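PDB 2CX0: PUA domain-containing protein from Aeropyrum pernix, which is of unknown function but carries a PUA domain and probably binds RNA, perhaps with a part in translation initiation. Local coordinates for residues A[36-41]-A[88-93]; A[67-70]-A[76-79]; A[103-106]-A[110-113]; A[167-170]-A[175-178]. All coordinates share one frame; numbering follows the deposited sequence.

Contact 1 (A[36-41]-A[88-93]); sequences RIPFSE and VDWLKG
R36 and D89, both exposed, meet through a salt bridge. Both terminal nitrogens of the guanidinium, NH1 and NH2, converge end-on on a single carboxylate oxygen: R36 NH1 to D89 OD2 is 3.1 Å and R36 NH2 to D89 OD2 is 3.2 Å. The oxygen lies close to the guanidinium plane, and the two flat groups are turned only 23° apart. A bend at chi3 (70°) swings the arginine's end round to D89.

The P38 ring lies over one face of the W90 indole, with P38 CB 3.6 Å from the centroid of the five-membered ring in a CH-pi contact, while P38 CD reaches W90 CE3 at 3.6 Å. At the indole edge sits R36 O, 3.5 Å from W90 CE3. L91 CD2 packs on the opposite face, and C82 and L83 of helix 80-86 also touch the indole. With an alanine in place of W90, P38 would probably lose the aromatic surface it rests on and a gap would open beside helix 80-86.

W90 is the third residue of a type I beta turn, V88 to L91, in the linker from helix 80-86 to strand 93-97, the first strand, in chain order, of the PUA domain's mixed sheet.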
loop_
_atom_site.group_PDB
_atom_site.type_symbol
_atom_site.label_atom_id
_atom_site.label_comp_id
_atom_site.label_asym_id
_atom_site.label_seq_id
_atom_site.Cartn_x
_atom_site.Cartn_y
_atom_site.Cartn_z
ATOM N N ARG A 36 -5.378 12.748 4.012
ATOM C CA ARG A 36 -6.838 12.843 3.885
ATOM C C ARG A 36 -7.423 11.519 3.403
ATOM O O ARG A 36 -6.691 10.678 2.896
ATOM C CB ARG A 36 -7.213 13.917 2.865
ATOM C CG ARG A 36 -6.950 13.482 1.426
ATOM C CD ARG A 36 -7.199 14.623 0.390
ATOM N NE ARG A 36 -6.180 15.652 0.499
ATOM C CZ ARG A 36 -5.086 15.696 -0.243
ATOM N NH1 ARG A 36 -4.876 14.776 -1.171
ATOM N NH2 ARG A 36 -4.196 16.650 -0.014
ATOM N N ILE A 37 -8.731 11.354 3.579
ATOM C CA ILE A 37 -9.422 10.188 3.061
ATOM C C ILE A 37 -9.515 10.470 1.555
ATOM O O ILE A 37 -10.060 11.473 1.102
ATOM C CB ILE A 37 -10.831 10.015 3.674
ATOM C CG1 ILE A 37 -10.720 9.334 5.070
ATOM C CG2 ILE A 37 -11.635 9.031 2.825
ATOM C CD1 ILE A 37 -10.166 10.152 6.145
ATOM N N PRO A 38 -8.994 9.560 0.754
ATOM C CA PRO A 38 -8.969 9.682 -0.695
ATOM C C PRO A 38 -10.293 9.505 -1.437
ATOM O O PRO A 38 -10.425 9.940 -2.566
ATOM C CB PRO A 38 -7.925 8.647 -1.075
ATOM C CG PRO A 38 -8.175 7.572 -0.086
ATOM C CD PRO A 38 -8.383 8.305 1.209
ATOM N N PHE A 39 -11.264 8.861 -0.809
ATOM C CA PHE A 39 -12.559 8.619 -1.446
ATOM C C PHE A 39 -13.691 9.307 -0.731
ATOM O O PHE A 39 -13.566 9.682 0.449
ATOM C CB PHE A 39 -12.873 7.120 -1.503
ATOM C CG PHE A 39 -12.694 6.430 -0.196
ATOM C CD1 PHE A 39 -13.718 6.412 0.741
ATOM C CD2 PHE A 39 -11.468 5.813 0.120
ATOM C CE1 PHE A 39 -13.555 5.793 1.974
ATOM C CE2 PHE A 39 -11.299 5.190 1.365
ATOM C CZ PHE A 39 -12.324 5.180 2.282
ATOM N N SER A 40 -14.794 9.461 -1.465
ATOM C CA SER A 40 -15.990 10.066 -0.933
ATOM C C SER A 40 -16.683 9.229 0.131
ATOM O O SER A 40 -16.488 8.035 0.243
ATOM C CB SER A 40 -17.022 10.319 -2.023
ATOM O OG SER A 40 -18.283 10.509 -1.393
ATOM N N GLU A 41 -17.578 9.918 0.825
ATOM C CA GLU A 41 -18.396 9.447 1.940
ATOM C C GLU A 41 -19.694 8.964 1.345
ATOM O O GLU A 41 -20.749 8.940 1.980
ATOM C CB GLU A 41 -18.601 10.676 2.831
ATOM C CG GLU A 41 -17.280 11.542 2.821
ATOM C CD GLU A 41 -17.455 13.051 2.521
ATOM O OE1 GLU A 41 -18.460 13.462 1.882
ATOM O OE2 GLU A 41 -16.541 13.815 2.924
ATOM N N VAL A 88 -1.422 9.324 -4.995
ATOM C CA VAL A 88 -0.592 9.196 -3.799
ATOM C C VAL A 88 -0.554 10.448 -2.986
ATOM O O VAL A 88 0.088 10.508 -1.911
ATOM C CB VAL A 88 0.868 8.851 -4.192
ATOM C CG1 VAL A 88 0.876 7.441 -4.768
ATOM C CG2 VAL A 88 1.419 9.894 -5.248
ATOM N N ASP A 89 -1.236 11.481 -3.484
ATOM C CA ASP A 89 -1.177 12.756 -2.774
ATOM C C ASP A 89 -1.848 12.724 -1.386
ATOM O O ASP A 89 -1.553 13.546 -0.552
ATOM C CB ASP A 89 -1.750 13.897 -3.639
ATOM C CG ASP A 89 -1.431 15.257 -3.058
ATOM O OD1 ASP A 89 -0.243 15.625 -3.098
ATOM O OD2 ASP A 89 -2.361 15.938 -2.525
ATOM N N TRP A 90 -2.720 11.762 -1.154
ATOM C CA TRP A 90 -3.373 11.621 0.141
ATOM C C TRP A 90 -2.475 10.953 1.221
ATOM O O TRP A 90 -2.823 10.921 2.416
ATOM C CB TRP A 90 -4.662 10.827 -0.041
ATOM C CG TRP A 90 -4.470 9.416 -0.501
ATOM C CD1 TRP A 90 -4.152 8.985 -1.771
ATOM C CD2 TRP A 90 -4.563 8.236 0.309
ATOM N NE1 TRP A 90 -4.035 7.614 -1.794
ATOM C CE2 TRP A 90 -4.287 7.125 -0.531
ATOM C CE3 TRP A 90 -4.855 8.008 1.665
ATOM C CZ2 TRP A 90 -4.301 5.793 -0.054
ATOM C CZ3 TRP A 90 -4.862 6.682 2.148
ATOM C CH2 TRP A 90 -4.586 5.594 1.285
ATOM N N LEU A 91 -1.329 10.409 0.805
ATOM C CA LEU A 91 -0.377 9.804 1.767
ATOM C C LEU A 91 0.436 10.915 2.390
ATOM O O LEU A 91 0.604 11.980 1.778
ATOM C CB LEU A 91 0.596 8.870 1.036
ATOM C CG LEU A 91 -0.125 7.750 0.252
ATOM C CD1 LEU A 91 1.023 6.970 -0.554
ATOM C CD2 LEU A 91 -0.916 6.808 1.149
ATOM N N LYS A 92 0.960 10.690 3.592
ATOM C CA LYS A 92 1.797 11.732 4.246
ATOM C C LYS A 92 3.092 11.950 3.431
ATOM O O LYS A 92 3.659 13.044 3.399
ATOM C CB LYS A 92 2.132 11.270 5.634
ATOM C CG LYS A 92 0.914 11.365 6.551
ATOM C CD LYS A 92 1.323 11.136 7.992
ATOM C CE LYS A 92 0.130 11.249 8.939
ATOM N NZ LYS A 92 -0.132 12.642 9.422
ATOM N N GLY A 93 3.574 10.894 2.788
ATOM C CA GLY A 93 4.768 11.077 1.987
ATOM C C GLY A 93 5.040 9.955 0.998
ATOM O O GLY A 93 4.409 8.889 1.040
#

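Contact 2 (A[67-70]-A[76-79]); sequences CLFE and IYPT
F69 and Y77 face each other as a hydrogen-bonded antiparallel pair, yet their rings do not stack. With F69 CG between its backbone N and carbonyl carbon (chi1 60°), the phenyl ring folds across the neighbouring strand. Y77 CB comes over one of its faces in a CH-pi contact, 3.6 Å from F69 CZ, while the phenol OH hydrogen-bonds to D73 and R75. P78 O lies at the F69 ring edge, 3.5 Å from CE2, and T79 CG2 approaches F69 CD2 obliquely at 3.9 Å.

L68, P78 and I76 share the other face of the hairpin. There L68 CB touches I76 CG2 at 3.7 Å, both side chains touch L26 of helix 20-30, and the carboxylate of E70 goes to R29 of that helix.

Y77 N to F69 O (2.9 Å) is nearly straight at 170°, and F69 N returns the bond to Y77 O. T79 N gives C67 O a 2.8 Å bond from above the carbonyl plane. Towards I60, C67 and L68 form a classic beta bulge.

Backbone bonds thus set the pairing, mostly apolar side chains pack both faces, and polar ends bond elsewhere: T79, just past the strand, N-caps helix 80-86, its hydroxyl satisfied by C82 N and P66 O.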
loop_
_atom_site.group_PDB
_atom_site.type_symbol
_atom_site.label_atom_id
_atom_site.label_comp_id
_atom_site.label_asym_id
_atom_site.label_seq_id
_atom_site.Cartn_x
_atom_site.Cartn_y
_atom_site.Cartn_z
ATOM N N CYS A 67 -8.947 -1.879 -2.378
ATOM C CA CYS A 67 -8.082 -0.816 -1.900
ATOM C C CYS A 67 -7.409 -0.866 -0.557
ATOM O O CYS A 67 -6.334 -0.315 -0.442
ATOM C CB CYS A 67 -8.854 0.491 -1.867
ATOM S SG CYS A 67 -9.335 1.213 -3.415
ATOM N N LEU A 68 -8.051 -1.456 0.471
ATOM C CA LEU A 68 -7.447 -1.339 1.793
ATOM C C LEU A 68 -7.342 -2.673 2.478
ATOM O O LEU A 68 -8.173 -3.582 2.246
ATOM C CB LEU A 68 -8.322 -0.429 2.663
ATOM C CG LEU A 68 -8.616 0.986 2.108
ATOM C CD1 LEU A 68 -9.782 1.678 2.872
ATOM C CD2 LEU A 68 -7.259 1.817 2.192
ATOM N N PHE A 69 -6.332 -2.817 3.344
ATOM C CA PHE A 69 -6.257 -4.077 4.090
ATOM C C PHE A 69 -5.665 -3.804 5.445
ATOM O O PHE A 69 -4.961 -2.796 5.649
ATOM C CB PHE A 69 -5.433 -5.104 3.372
ATOM C CG PHE A 69 -4.031 -4.685 3.127
ATOM C CD1 PHE A 69 -3.005 -5.120 3.998
ATOM C CD2 PHE A 69 -3.704 -3.844 2.030
ATOM C CE1 PHE A 69 -1.679 -4.729 3.788
ATOM C CE2 PHE A 69 -2.393 -3.446 1.811
ATOM C CZ PHE A 69 -1.378 -3.884 2.691
ATOM N N GLU A 70 -5.990 -4.661 6.389
ATOM C CA GLU A 70 -5.432 -4.523 7.731
ATOM C C GLU A 70 -4.115 -5.328 7.837
ATOM O O GLU A 70 -4.060 -6.515 7.475
ATOM C CB GLU A 70 -6.440 -5.005 8.812
ATOM C CG GLU A 70 -5.912 -4.617 10.201
ATOM C CD GLU A 70 -6.769 -5.116 11.376
ATOM O OE1 GLU A 70 -7.970 -4.831 11.426
ATOM O OE2 GLU A 70 -6.228 -5.801 12.254
ATOM N N ILE A 76 -4.486 0.116 8.906
ATOM C CA ILE A 76 -5.039 -0.112 7.578
ATOM C C ILE A 76 -4.122 0.573 6.542
ATOM O O ILE A 76 -3.771 1.769 6.686
ATOM C CB ILE A 76 -6.489 0.424 7.491
ATOM C CG1 ILE A 76 -7.402 -0.442 8.398
ATOM C CG2 ILE A 76 -7.038 0.315 6.000
ATOM C CD1 ILE A 76 -8.505 0.385 9.015
ATOM N N TYR A 77 -3.752 -0.197 5.513
ATOM C CA TYR A 77 -2.876 0.239 4.434
ATOM C C TYR A 77 -3.553 0.136 3.053
ATOM O O TYR A 77 -4.505 -0.608 2.849
ATOM C CB TYR A 77 -1.631 -0.676 4.336
ATOM C CG TYR A 77 -0.678 -0.600 5.476
ATOM C CD1 TYR A 77 0.527 0.089 5.343
ATOM C CD2 TYR A 77 -1.002 -1.203 6.702
ATOM C CE1 TYR A 77 1.420 0.185 6.438
ATOM C CE2 TYR A 77 -0.111 -1.109 7.827
ATOM C CZ TYR A 77 1.077 -0.414 7.660
ATOM O OH TYR A 77 1.926 -0.265 8.717
ATOM N N PRO A 78 -3.083 0.930 2.106
ATOM C CA PRO A 78 -3.654 0.876 0.756
ATOM C C PRO A 78 -2.889 -0.197 -0.050
ATOM O O PRO A 78 -1.658 -0.427 0.145
ATOM C CB PRO A 78 -3.319 2.248 0.143
ATOM C CG PRO A 78 -1.938 2.625 0.939
ATOM C CD PRO A 78 -2.130 2.029 2.329
ATOM N N THR A 79 -3.601 -0.800 -1.011
ATOM C CA THR A 79 -2.968 -1.681 -1.945
ATOM C C THR A 79 -2.360 -0.757 -3.010
ATOM O O THR A 79 -2.668 0.470 -3.097
ATOM C CB THR A 79 -3.996 -2.507 -2.709
ATOM O OG1 THR A 79 -5.002 -1.593 -3.272
ATOM C CG2 THR A 79 -4.630 -3.576 -1.718
#

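Contact 3 (A[103-106]-A[110-113]); sequences IALA and HLMI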
loop_
_atom_site.group_PDB
_atom_site.type_symbol
_atom_site.label_atom_id
_atom_site.label_comp_id
_atom_site.label_asym_id
_atom_site.label_seq_id
_atom_site.Cartn_x
_atom_site.Cartn_y
_atom_site.Cartn_z
ATOM N N ILE A 103 13.279 -2.148 -9.176
ATOM C CA ILE A 103 13.300 -3.561 -9.501
ATOM C C ILE A 103 13.431 -4.421 -8.253
ATOM O O ILE A 103 12.738 -5.451 -8.084
ATOM C CB ILE A 103 14.481 -3.858 -10.480
ATOM C CG1 ILE A 103 14.115 -3.358 -11.872
ATOM C CG2 ILE A 103 14.803 -5.391 -10.522
ATOM C CD1 ILE A 103 15.309 -3.229 -12.738
ATOM N N ALA A 104 14.298 -4.001 -7.348
ATOM C CA ALA A 104 14.473 -4.816 -6.096
ATOM C C ALA A 104 13.171 -4.866 -5.261
ATOM O O ALA A 104 12.779 -5.904 -4.739
ATOM C CB ALA A 104 15.616 -4.237 -5.224
ATOM N N LEU A 105 12.495 -3.733 -5.163
ATOM C CA LEU A 105 11.263 -3.700 -4.426
ATOM C C LEU A 105 10.248 -4.593 -5.139
ATOM O O LEU A 105 9.495 -5.290 -4.459
ATOM C CB LEU A 105 10.744 -2.256 -4.368
ATOM C CG LEU A 105 11.189 -1.448 -3.122
ATOM C CD1 LEU A 105 12.620 -1.772 -2.722
ATOM C CD2 LEU A 105 11.033 0.045 -3.427
ATOM N N ALA A 106 10.206 -4.551 -6.476
ATOM C CA ALA A 106 9.217 -5.405 -7.173
ATOM C C ALA A 106 9.518 -6.916 -6.986
ATOM O O ALA A 106 8.723 -7.772 -7.389
ATOM C CB ALA A 106 9.167 -5.062 -8.687
ATOM N N HIS A 110 13.259 -4.764 0.995
ATOM C CA HIS A 110 12.941 -3.554 1.729
ATOM C C HIS A 110 13.699 -2.455 0.976
ATOM O O HIS A 110 14.558 -2.753 0.126
ATOM C CB HIS A 110 13.509 -3.624 3.151
ATOM C CG HIS A 110 12.779 -4.582 4.031
ATOM N ND1 HIS A 110 13.357 -5.736 4.553
ATOM C CD2 HIS A 110 11.494 -4.588 4.441
ATOM C CE1 HIS A 110 12.441 -6.400 5.246
ATOM N NE2 HIS A 110 11.304 -5.726 5.196
ATOM N N LEU A 111 13.367 -1.202 1.260
ATOM C CA LEU A 111 14.040 -0.090 0.571
ATOM C C LEU A 111 15.207 0.464 1.414
ATOM O O LEU A 111 15.021 0.937 2.518
ATOM C CB LEU A 111 13.041 1.048 0.222
ATOM C CG LEU A 111 13.652 2.358 -0.320
ATOM C CD1 LEU A 111 14.407 2.045 -1.686
ATOM C CD2 LEU A 111 12.488 3.420 -0.507
HETATM N N MSE A 112 16.421 0.340 0.889
HETATM C CA MSE A 112 17.574 0.907 1.584
HETATM C C MSE A 112 17.836 2.345 1.059
HETATM O O MSE A 112 17.572 2.693 -0.091
HETATM C CB MSE A 112 18.779 0.017 1.346
HETATM C CG MSE A 112 18.485 -1.476 1.474
HETATM SE SE MSE A 112 17.907 -1.950 3.255
HETATM C CE MSE A 112 19.538 -1.750 4.010
ATOM N N ILE A 113 18.377 3.178 1.937
ATOM C CA ILE A 113 18.676 4.551 1.649
ATOM C C ILE A 113 19.451 4.824 0.338
ATOM O O ILE A 113 19.168 5.796 -0.369
ATOM C CB ILE A 113 19.445 5.153 2.842
ATOM C CG1 ILE A 113 18.501 5.197 4.070
ATOM C CG2 ILE A 113 19.956 6.609 2.479
ATOM C CD1 ILE A 113 19.287 5.384 5.423
#
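L105, on helix 99-107, reaches H110 and L111 with the end of its side chain, and the route from CB outward shows how. CB leaves the helix well short of the later segment and makes no close contact with it. CG comes next. Its first torsion, chi1 -93°, is turned some 30° from a staggered value. The branch point itself stays more than 4.5 Å from any atom of 110-113. The contact is therefore left to the two methyls.

CD1 does most of the work. It lies 3.6 Å from H110 O and 3.9 Å from H110 C, so it rests against the carbonyl group of the residue that leads into strand 111-112. From the same position it meets L111 CA at 4.0 Å and L111 CB at 4.1 Å. CD2 forks the other way and skirts the L111 side chain more loosely, 4.3 Å from L111 CD1.

Around this pair the packing is apolar: V140, M141 and A131 touch L105, and M141, A131, V95 and V97 touch L111. H110 CB points away from the helix, and its side chain touches R163, R166 and R167 of strand 163-170.

The chemistry is van der Waals packing. No hydrogen bond joins the two segments, and CD1 against a carbonyl oxygen supplies no directional grip. Strand 111-112 is held instead by the backbone bonds of L111 to A164 and V165, while L105 packs helix 99-107 against strands 128-133 and 138-145 by van der Waals contact.

Contact 4 (A[167-170]-A[175-178]); sequences RVHR and LWEL
The chain turns a corner at V168 and H169, which also bulge against V142, and brings H169 and R170 beside the first turn of helix 174-183, with the CA atoms of H169 and L175 7.5 Å apart and those of R170 and W176 6.9 Å.

H169 carries the contact. It points its CB toward the helix, and with CG anti to the backbone N (chi1 164°) the imidazole is carried to L175 and W176. L175 CD2 comes over one face in a CH-pi contact, 3.9 Å from H169 CD2, the two side chains crossing at about a right angle. The ring's rim meets W176: H169 NE2 lies 3.7 Å from W176 CB. The two aromatic rings sit rim to rim, planes 28° apart, and neither covers the other. R170 O adds a contact at 3.6 Å to W176 CB. Between the segments D173 bonds both sides, its carboxylate accepting from R170 N and W176 N.

Were H169 an alanine, L175 CD2 would probably be left without the ring face it packs on, with a gap beside T79 and L80.

The result is a tight strand-to-helix turn after strand 163-170, the last in chain order of the PUA sheet, which sends the C-terminal helix back onto I59 and Y57 of the antiparallel sheet.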
loop_
_atom_site.group_PDB
_atom_site.type_symbol
_atom_site.label_atom_id
_atom_site.label_comp_id
_atom_site.label_asym_id
_atom_site.label_seq_id
_atom_site.Cartn_x
_atom_site.Cartn_y
_atom_site.Cartn_z
ATOM N N ARG A 167 9.226 -2.803 3.966
ATOM C CA ARG A 167 8.202 -3.284 3.051
ATOM C C ARG A 167 6.945 -3.876 3.761
ATOM O O ARG A 167 7.080 -4.641 4.721
ATOM C CB ARG A 167 8.830 -4.373 2.112
ATOM C CG ARG A 167 7.752 -5.144 1.309
ATOM C CD ARG A 167 8.162 -6.613 1.059
ATOM N NE ARG A 167 8.153 -7.378 2.319
ATOM C CZ ARG A 167 9.227 -7.835 2.950
ATOM N NH1 ARG A 167 10.437 -7.636 2.463
ATOM N NH2 ARG A 167 9.079 -8.467 4.105
ATOM N N VAL A 168 5.743 -3.465 3.352
ATOM C CA VAL A 168 4.515 -4.094 3.868
ATOM C C VAL A 168 3.801 -4.811 2.682
ATOM O O VAL A 168 3.389 -5.968 2.765
ATOM C CB VAL A 168 3.597 -3.058 4.488
ATOM C CG1 VAL A 168 2.138 -3.634 4.711
ATOM C CG2 VAL A 168 4.246 -2.601 5.841
ATOM N N HIS A 169 3.677 -4.119 1.559
ATOM C CA HIS A 169 3.012 -4.667 0.372
ATOM C C HIS A 169 3.753 -4.156 -0.869
ATOM O O HIS A 169 4.157 -2.959 -0.931
ATOM C CB HIS A 169 1.538 -4.230 0.346
ATOM C CG HIS A 169 0.875 -4.400 -0.987
ATOM N ND1 HIS A 169 0.290 -3.357 -1.678
ATOM C CD2 HIS A 169 0.625 -5.516 -1.711
ATOM C CE1 HIS A 169 -0.301 -3.834 -2.780
ATOM N NE2 HIS A 169 -0.108 -5.143 -2.816
ATOM N N ARG A 170 3.939 -5.034 -1.873
ATOM C CA ARG A 170 4.702 -4.599 -3.033
ATOM C C ARG A 170 4.229 -5.233 -4.334
ATOM O O ARG A 170 3.525 -6.236 -4.319
ATOM C CB ARG A 170 6.205 -4.888 -2.831
ATOM C CG ARG A 170 6.527 -6.387 -2.545
ATOM C CD ARG A 170 6.643 -7.257 -3.810
ATOM N NE ARG A 170 7.001 -8.634 -3.386
ATOM C CZ ARG A 170 7.151 -9.668 -4.215
ATOM N NH1 ARG A 170 7.005 -9.493 -5.538
ATOM N NH2 ARG A 170 7.388 -10.888 -3.693
ATOM N N LEU A 175 -0.768 -10.668 -2.190
ATOM C CA LEU A 175 -1.923 -9.777 -2.066
ATOM C C LEU A 175 -2.111 -8.979 -3.376
ATOM O O LEU A 175 -3.262 -8.779 -3.833
ATOM C CB LEU A 175 -1.771 -8.809 -0.867
ATOM C CG LEU A 175 -2.788 -7.645 -0.757
ATOM C CD1 LEU A 175 -4.209 -8.197 -0.507
ATOM C CD2 LEU A 175 -2.434 -6.762 0.384
ATOM N N TRP A 176 -0.978 -8.552 -3.977
ATOM C CA TRP A 176 -1.044 -7.778 -5.212
ATOM C C TRP A 176 -1.738 -8.613 -6.307
ATOM O O TRP A 176 -2.634 -8.096 -7.020
ATOM C CB TRP A 176 0.367 -7.413 -5.697
ATOM C CG TRP A 176 0.300 -6.451 -6.831
ATOM C CD1 TRP A 176 0.121 -5.108 -6.747
ATOM C CD2 TRP A 176 0.290 -6.780 -8.210
ATOM N NE1 TRP A 176 -0.023 -4.563 -8.005
ATOM C CE2 TRP A 176 0.089 -5.569 -8.926
ATOM C CE3 TRP A 176 0.443 -7.980 -8.917
ATOM C CZ2 TRP A 176 0.035 -5.520 -10.329
ATOM C CZ3 TRP A 176 0.395 -7.942 -10.322
ATOM C CH2 TRP A 176 0.192 -6.719 -11.010
ATOM N N GLU A 177 -1.367 -9.893 -6.416
ATOM C CA GLU A 177 -1.939 -10.733 -7.471
ATOM C C GLU A 177 -3.415 -10.978 -7.229
ATOM O O GLU A 177 -4.212 -10.922 -8.135
ATOM C CB GLU A 177 -1.189 -12.081 -7.593
ATOM C CG GLU A 177 0.266 -11.939 -8.100
ATOM C CD GLU A 177 0.401 -11.460 -9.551
ATOM O OE1 GLU A 177 -0.588 -11.313 -10.310
ATOM O OE2 GLU A 177 1.541 -11.229 -9.957
ATOM N N LEU A 178 -3.753 -11.272 -5.984
ATOM C CA LEU A 178 -5.133 -11.469 -5.641
ATOM C C LEU A 178 -5.954 -10.175 -5.954
ATOM O O LEU A 178 -7.062 -10.236 -6.548
ATOM C CB LEU A 178 -5.215 -11.832 -4.157
ATOM C CG LEU A 178 -6.674 -11.785 -3.652
ATOM C CD1 LEU A 178 -7.529 -12.855 -4.386
ATOM C CD2 LEU A 178 -6.641 -12.062 -2.125
#

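In the fold
Contacts 1 and 2 lie about 12 Å apart between centres and touch, W90 CZ2 resting 3.7 Å from P78 CB; contact 2 falls in the chain between the two halves of contact 1. Contacts 3 and 4 follow in sequence, about 14 Å apart; both reach the mixed sheet of the PUA domain, on neighbouring strands 111-112 and 163-170. Contact 4 also reaches back to contact 2, about 10 Å away, where F69 CD2 meets L175 CD2 at 3.6 Å. Contacts 1 and 3 stand about 24 Å apart, on opposite sides of the chain's centre. Contact 2 closes the edge hairpin of the antiparallel sheet; contacts 1 and 4, which both touch it, lie where that part meets the PUA part, while contact 3 packs a helix within the latter.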